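Local coordinates for regulation of enolase protein 1 (Saccharomyces cerevisiae, PDB 3O12), which functions in the galactose metabolic pathway via the GAL83 protein and may control the level of ENO1, at residues T50-E55 against G197-F202; V104-G109 against P179-Y184. One frame throughout, in Å; residues are numbered along the deposited sequence. Where two conformers were deposited one is given.

Contact 1: residues T50-E55 against G197-F202; sequences TLETDE and GLKVTF
The F202 ring is met at its edge, near the ring plane, by L51 CD2, which lies 3.9 Å from F202 CE2. With V200 these apolar side chains share one sheet face. L51 and V200 form an antiparallel hydrogen-bonded pair, L51 N to V200 O at 2.9 Å and V200 N to L51 O at 3.0 Å. On the other face the E52 and K199 side chains run side by side, and E52 CG rests 3.5 Å from G197 CA. In the conformers given, E52 OE1 and K199 NZ form a salt bridge at 3.2 Å, whose hydrogen bond is weak. There too T50 OG1 meets T201 OG1 at 2.8 Å, a hydrogen bond that suits two threonines on a partly exposed face. Beyond the strands, T53 N bonds to L198 O. T53 OG1, held between its own N and carbonyl carbon (chi1 64°), turns back to accept L198 N at 3.0 Å, while T192 engages the same hydroxyl. G197 N reaches T53 O; its positive phi (109°) favours glycine, which has no side chain to press on the preceding carbonyl O. Strand 48-52 lies between 41-45 and 199-208, the latter continuing to 83-91, while L51 and F202 touch A190 and P188, respectively, of strand 185-191 in the facing sheet.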
loop_
_atom_site.group_PDB
_atom_site.type_symbol
_atom_site.label_atom_id
_atom_site.label_comp_id
_atom_site.label_asym_id
_atom_site.label_seq_id
_atom_site.Cartn_x
_atom_site.Cartn_y
_atom_site.Cartn_z
ATOM N N THR A 50 -1.155 -12.719 -7.037
ATOM C CA THR A 50 -0.300 -13.352 -6.048
ATOM C C THR A 50 1.150 -13.162 -6.452
ATOM O O THR A 50 1.542 -13.505 -7.568
ATOM C CB THR A 50 -0.612 -14.849 -5.934
ATOM O OG1 THR A 50 -1.971 -15.015 -5.502
ATOM C CG2 THR A 50 0.333 -15.523 -4.932
ATOM N N LEU A 51 1.947 -12.596 -5.556
ATOM C CA LEU A 51 3.336 -12.316 -5.881
ATOM C C LEU A 51 4.281 -12.826 -4.805
ATOM O O LEU A 51 3.870 -13.106 -3.679
ATOM C CB LEU A 51 3.545 -10.807 -6.086
ATOM C CG LEU A 51 3.341 -9.862 -4.889
ATOM C CD1 LEU A 51 4.563 -9.837 -3.981
ATOM C CD2 LEU A 51 3.044 -8.454 -5.385
ATOM N N GLU A 52 5.542 -12.979 -5.190
ATOM C CA GLU A 52 6.635 -13.169 -4.244
ATOM C C GLU A 52 7.574 -11.990 -4.436
ATOM O O GLU A 52 7.948 -11.683 -5.566
ATOM C CB GLU A 52 7.379 -14.474 -4.527
ATOM C CG GLU A 52 8.626 -14.668 -3.678
ATOM C CD GLU A 52 9.293 -16.009 -3.913
ATOM O OE1 GLU A 52 8.574 -16.985 -4.210
ATOM O OE2 GLU A 52 10.534 -16.087 -3.797
ATOM N N THR A 53 7.944 -11.315 -3.347
ATOM C CA THR A 53 8.790 -10.128 -3.471
ATOM C C THR A 53 10.226 -10.449 -3.874
ATOM O O THR A 53 10.745 -11.534 -3.590
ATOM C CB THR A 53 8.839 -9.287 -2.173
ATOM O OG1 THR A 53 9.442 -10.068 -1.135
ATOM C CG2 THR A 53 7.445 -8.871 -1.736
ATOM N N ASP A 54 10.853 -9.487 -4.545
ATOM C CA ASP A 54 12.280 -9.557 -4.853
ATOM C C ASP A 54 13.089 -8.947 -3.707
ATOM O O ASP A 54 12.561 -8.177 -2.908
ATOM C CB ASP A 54 12.577 -8.848 -6.180
ATOM C CG ASP A 54 11.847 -9.485 -7.359
ATOM O OD1 ASP A 54 11.688 -10.719 -7.362
ATOM O OD2 ASP A 54 11.441 -8.743 -8.275
ATOM N N GLU A 55 14.364 -9.308 -3.610
ATOM C CA GLU A 55 15.218 -8.760 -2.565
ATOM C C GLU A 55 15.460 -7.272 -2.768
ATOM O O GLU A 55 15.362 -6.755 -3.885
ATOM C CB GLU A 55 16.568 -9.481 -2.538
ATOM C CG GLU A 55 17.438 -9.155 -3.737
ATOM C CD GLU A 55 18.815 -9.789 -3.656
ATOM O OE1 GLU A 55 19.056 -10.582 -2.719
ATOM O OE2 GLU A 55 19.655 -9.494 -4.532
ATOM N N GLY A 197 11.266 -12.835 -1.020
ATOM C CA GLY A 197 10.526 -14.060 -0.795
ATOM C C GLY A 197 9.202 -13.917 -0.067
ATOM O O GLY A 197 8.544 -14.919 0.214
ATOM N N LEU A 198 8.800 -12.689 0.243
ATOM C CA LEU A 198 7.507 -12.484 0.887
ATOM C C LEU A 198 6.381 -12.803 -0.090
ATOM O O LEU A 198 6.310 -12.227 -1.170
ATOM C CB LEU A 198 7.361 -11.042 1.376
ATOM C CG LEU A 198 5.953 -10.636 1.820
ATOM C CD1 LEU A 198 5.530 -11.453 3.027
ATOM C CD2 LEU A 198 5.903 -9.157 2.154
ATOM N N LYS A 199 5.509 -13.731 0.287
ATOM C CA LYS A 199 4.376 -14.094 -0.555
ATOM C C LYS A 199 3.122 -13.355 -0.109
ATOM O O LYS A 199 2.781 -13.357 1.072
ATOM C CB LYS A 199 4.132 -15.604 -0.515
ATOM C CG LYS A 199 5.334 -16.445 -0.899
ATOM C CD LYS A 199 5.035 -17.928 -0.700
ATOM C CE LYS A 199 6.286 -18.782 -0.835
ATOM N NZ LYS A 199 6.795 -18.809 -2.230
ATOM N N VAL A 200 2.442 -12.717 -1.058
ATOM C CA VAL A 200 1.233 -11.952 -0.765
ATOM C C VAL A 200 0.182 -12.143 -1.857
ATOM O O VAL A 200 0.500 -12.092 -3.051
ATOM C CB VAL A 200 1.527 -10.434 -0.670
ATOM C CG1 VAL A 200 0.335 -9.705 -0.054
ATOM C CG2 VAL A 200 2.790 -10.170 0.132
ATOM N N THR A 201 -1.066 -12.357 -1.452
ATOM C CA THR A 201 -2.188 -12.346 -2.383
ATOM C C THR A 201 -3.086 -11.134 -2.151
ATOM O O THR A 201 -3.483 -10.847 -1.021
ATOM C CB THR A 201 -3.021 -13.634 -2.269
ATOM O OG1 THR A 201 -2.214 -14.744 -2.681
ATOM C CG2 THR A 201 -4.251 -13.561 -3.153
ATOM N N PHE A 202 -3.390 -10.428 -3.235
ATOM C CA PHE A 202 -4.316 -9.311 -3.205
ATOM C C PHE A 202 -5.594 -9.692 -3.928
ATOM O O PHE A 202 -5.547 -10.327 -4.979
ATOM C CB PHE A 202 -3.704 -8.091 -3.894
ATOM C CG PHE A 202 -2.426 -7.606 -3.260
ATOM C CD1 PHE A 202 -2.449 -6.659 -2.238
ATOM C CD2 PHE A 202 -1.197 -8.101 -3.678
ATOM C CE1 PHE A 202 -1.262 -6.218 -1.650
ATOM C CE2 PHE A 202 -0.010 -7.659 -3.098
ATOM C CZ PHE A 202 -0.041 -6.723 -2.082
#

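Contact 2: residues V104-G109 against P179-Y184; sequences VRIDDG and PTSDHY
I106 sits at a classic beta bulge, where it and D107 both face H110, and its side chain packs against Y184 and P179 in the loop that joins strands 172-177 and 185-191. The isoleucine suits this corner because its longer branch serves two partners: I106 CG1 lies 3.7 Å from Y184 CD1, and I106 CD1 lies 3.7 Å from P179 CB. With CG1 anti to the carbonyl carbon (chi1 -64°) and the chain extended beyond, I106 runs alongside the tyrosine in the same direction. V104 CG1 approaches Y184 CD1 obliquely at 4.1 Å, so the base of the ring has a second aliphatic neighbour.

Polar bonds within the loop probably help to hold it in the shape that I106 packs against. Y184 OH gives its proton to P179 O at 2.7 Å, in the carbonyl plane and on a lone pair, which ties the far end of the ring to the start of the loop. S181 CB lies above one face of that ring toward its rim, and S181 OG bonds to H183 O at 2.7 Å. A tyrosine thus supplies both an apolar flank and a polar tip. On the other segment, D107 OD1 accepts from G109 N at 3.0 Å and also bonds H110 ND1, while R105 forms a salt bridge with D70. V104 further touches V152, and Y184 touches V154, both on strand 148-155 in the other sheet. A bulged corner with an Asx turn at D107, found where strand 102-105 turns into 110-119, here packs through I106 and V104 against the 179-184 connection between the two sheets of a beta sandwich-like fold.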
loop_
_atom_site.group_PDB
_atom_site.type_symbol
_atom_site.label_atom_id
_atom_site.label_comp_id
_atom_site.label_asym_id
_atom_site.label_seq_id
_atom_site.Cartn_x
_atom_site.Cartn_y
_atom_site.Cartn_z
ATOM N N VAL A 104 -0.876 4.821 -2.824
ATOM C CA VAL A 104 -1.392 5.860 -3.706
ATOM C C VAL A 104 -0.173 6.642 -4.171
ATOM O O VAL A 104 0.650 7.052 -3.349
ATOM C CB VAL A 104 -2.341 6.811 -2.972
ATOM C CG1 VAL A 104 -2.817 7.928 -3.878
ATOM C CG2 VAL A 104 -3.522 6.055 -2.360
ATOM N N ARG A 105 -0.039 6.852 -5.476
ATOM C CA ARG A 105 1.155 7.485 -6.015
ATOM C C ARG A 105 0.796 8.524 -7.063
ATOM O O ARG A 105 -0.049 8.277 -7.941
ATOM C CB ARG A 105 2.059 6.411 -6.637
ATOM C CG ARG A 105 3.363 6.913 -7.255
ATOM C CD ARG A 105 4.184 5.698 -7.691
ATOM N NE ARG A 105 5.409 6.024 -8.419
ATOM C CZ ARG A 105 6.632 5.958 -7.902
ATOM N NH1 ARG A 105 6.810 5.599 -6.631
ATOM N NH2 ARG A 105 7.686 6.246 -8.652
ATOM N N ILE A 106 1.453 9.680 -6.977
ATOM C CA ILE A 106 1.435 10.672 -8.052
ATOM C C ILE A 106 2.731 10.525 -8.852
ATOM O O ILE A 106 2.708 10.394 -10.075
ATOM C CB ILE A 106 1.318 12.094 -7.484
ATOM C CG1 ILE A 106 -0.014 12.282 -6.744
ATOM C CG2 ILE A 106 1.479 13.132 -8.608
ATOM C CD1 ILE A 106 -0.119 13.611 -5.997
ATOM N N ASP A 107 3.865 10.551 -8.151
ATOM C CA ASP A 107 5.174 10.345 -8.768
ATOM C C ASP A 107 6.157 9.902 -7.694
ATOM O O ASP A 107 5.751 9.643 -6.560
ATOM C CB ASP A 107 5.673 11.601 -9.493
ATOM C CG ASP A 107 5.670 12.843 -8.616
ATOM O OD1 ASP A 107 5.979 12.755 -7.405
ATOM O OD2 ASP A 107 5.381 13.934 -9.153
ATOM N N ASP A 108 7.439 9.807 -8.026
ATOM C CA ASP A 108 8.384 9.245 -7.056
ATOM C C ASP A 108 8.575 10.106 -5.804
ATOM O O ASP A 108 9.086 9.628 -4.784
ATOM C CB ASP A 108 9.728 8.885 -7.704
ATOM C CG ASP A 108 10.484 10.094 -8.218
ATOM O OD1 ASP A 108 10.020 11.234 -8.027
ATOM O OD2 ASP A 108 11.553 9.892 -8.829
ATOM N N GLY A 109 8.133 11.358 -5.862
ATOM C CA GLY A 109 8.269 12.259 -4.737
ATOM C C GLY A 109 7.000 12.474 -3.933
ATOM O O GLY A 109 7.027 13.093 -2.885
ATOM N N PRO A 179 -1.468 16.032 -2.143
ATOM C CA PRO A 179 -1.638 16.973 -3.258
ATOM C C PRO A 179 -2.830 16.653 -4.144
ATOM O O PRO A 179 -3.106 15.480 -4.413
ATOM C CB PRO A 179 -0.345 16.806 -4.059
ATOM C CG PRO A 179 0.653 16.355 -3.065
ATOM C CD PRO A 179 -0.122 15.435 -2.126
ATOM N N THR A 180 -3.529 17.687 -4.604
ATOM C CA THR A 180 -4.534 17.503 -5.641
ATOM C C THR A 180 -3.847 17.079 -6.933
ATOM O O THR A 180 -2.679 17.403 -7.162
ATOM C CB THR A 180 -5.347 18.786 -5.892
ATOM O OG1 THR A 180 -4.453 19.852 -6.225
ATOM C CG2 THR A 180 -6.131 19.172 -4.648
ATOM N N SER A 181 -4.576 16.349 -7.774
ATOM C CA SER A 181 -4.023 15.860 -9.032
ATOM C C SER A 181 -5.169 15.482 -9.948
ATOM O O SER A 181 -6.239 15.077 -9.472
ATOM C CB SER A 181 -3.143 14.627 -8.771
ATOM O OG SER A 181 -2.450 14.237 -9.948
ATOM N N ASP A 182 -4.957 15.610 -11.258
ATOM C CA ASP A 182 -5.947 15.156 -12.227
ATOM C C ASP A 182 -6.099 13.632 -12.195
ATOM O O ASP A 182 -7.163 13.093 -12.511
ATOM C CB ASP A 182 -5.566 15.594 -13.651
ATOM C CG ASP A 182 -5.754 17.071 -13.882
ATOM O OD1 ASP A 182 -6.472 17.718 -13.086
ATOM O OD2 ASP A 182 -5.186 17.581 -14.873
ATOM N N HIS A 183 -5.025 12.951 -11.803
ATOM C CA HIS A 183 -4.995 11.494 -11.740
ATOM C C HIS A 183 -4.124 11.012 -10.604
ATOM O O HIS A 183 -3.133 11.650 -10.255
ATOM C CB HIS A 183 -4.422 10.914 -13.031
ATOM C CG HIS A 183 -5.201 11.291 -14.248
ATOM N ND1 HIS A 183 -6.422 10.729 -14.547
ATOM C CD2 HIS A 183 -4.947 12.192 -15.224
ATOM C CE1 HIS A 183 -6.881 11.258 -15.667
ATOM N NE2 HIS A 183 -6.009 12.153 -16.096
ATOM N N TYR A 184 -4.491 9.858 -10.058
ATOM C CA TYR A 184 -3.636 9.143 -9.125
ATOM C C TYR A 184 -3.429 7.724 -9.620
ATOM O O TYR A 184 -4.155 7.247 -10.500
ATOM C CB TYR A 184 -4.258 9.094 -7.722
ATOM C CG TYR A 184 -4.513 10.449 -7.102
ATOM C CD1 TYR A 184 -3.529 11.086 -6.359
ATOM C CD2 TYR A 184 -5.743 11.091 -7.261
ATOM C CE1 TYR A 184 -3.762 12.336 -5.780
ATOM C CE2 TYR A 184 -5.984 12.342 -6.687
ATOM C CZ TYR A 184 -4.990 12.953 -5.957
ATOM O OH TYR A 184 -5.221 14.181 -5.374
#

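Overall arrangement
From the N terminus, the chain forms the hairpin 41-45/48-52, whose second strand is met by residues 197-202 only after 141 intervening residues, closing the long loop of contact 1. Contact 2 lies wholly within that span: residues 104-109 meet 179-184 with 69 residues between them, so the two loops nest and do not cross. Contact 1 joins neighbouring strands of the seven-stranded sheet. Contact 2 sets a corner of the other sheet against the connection by which the chain passes from strand 172-177 to 185-191, from one sheet to the other. Their centres are 25 Å apart, on opposite sides of the chain's centre, within one all-beta, sandwich-like fold.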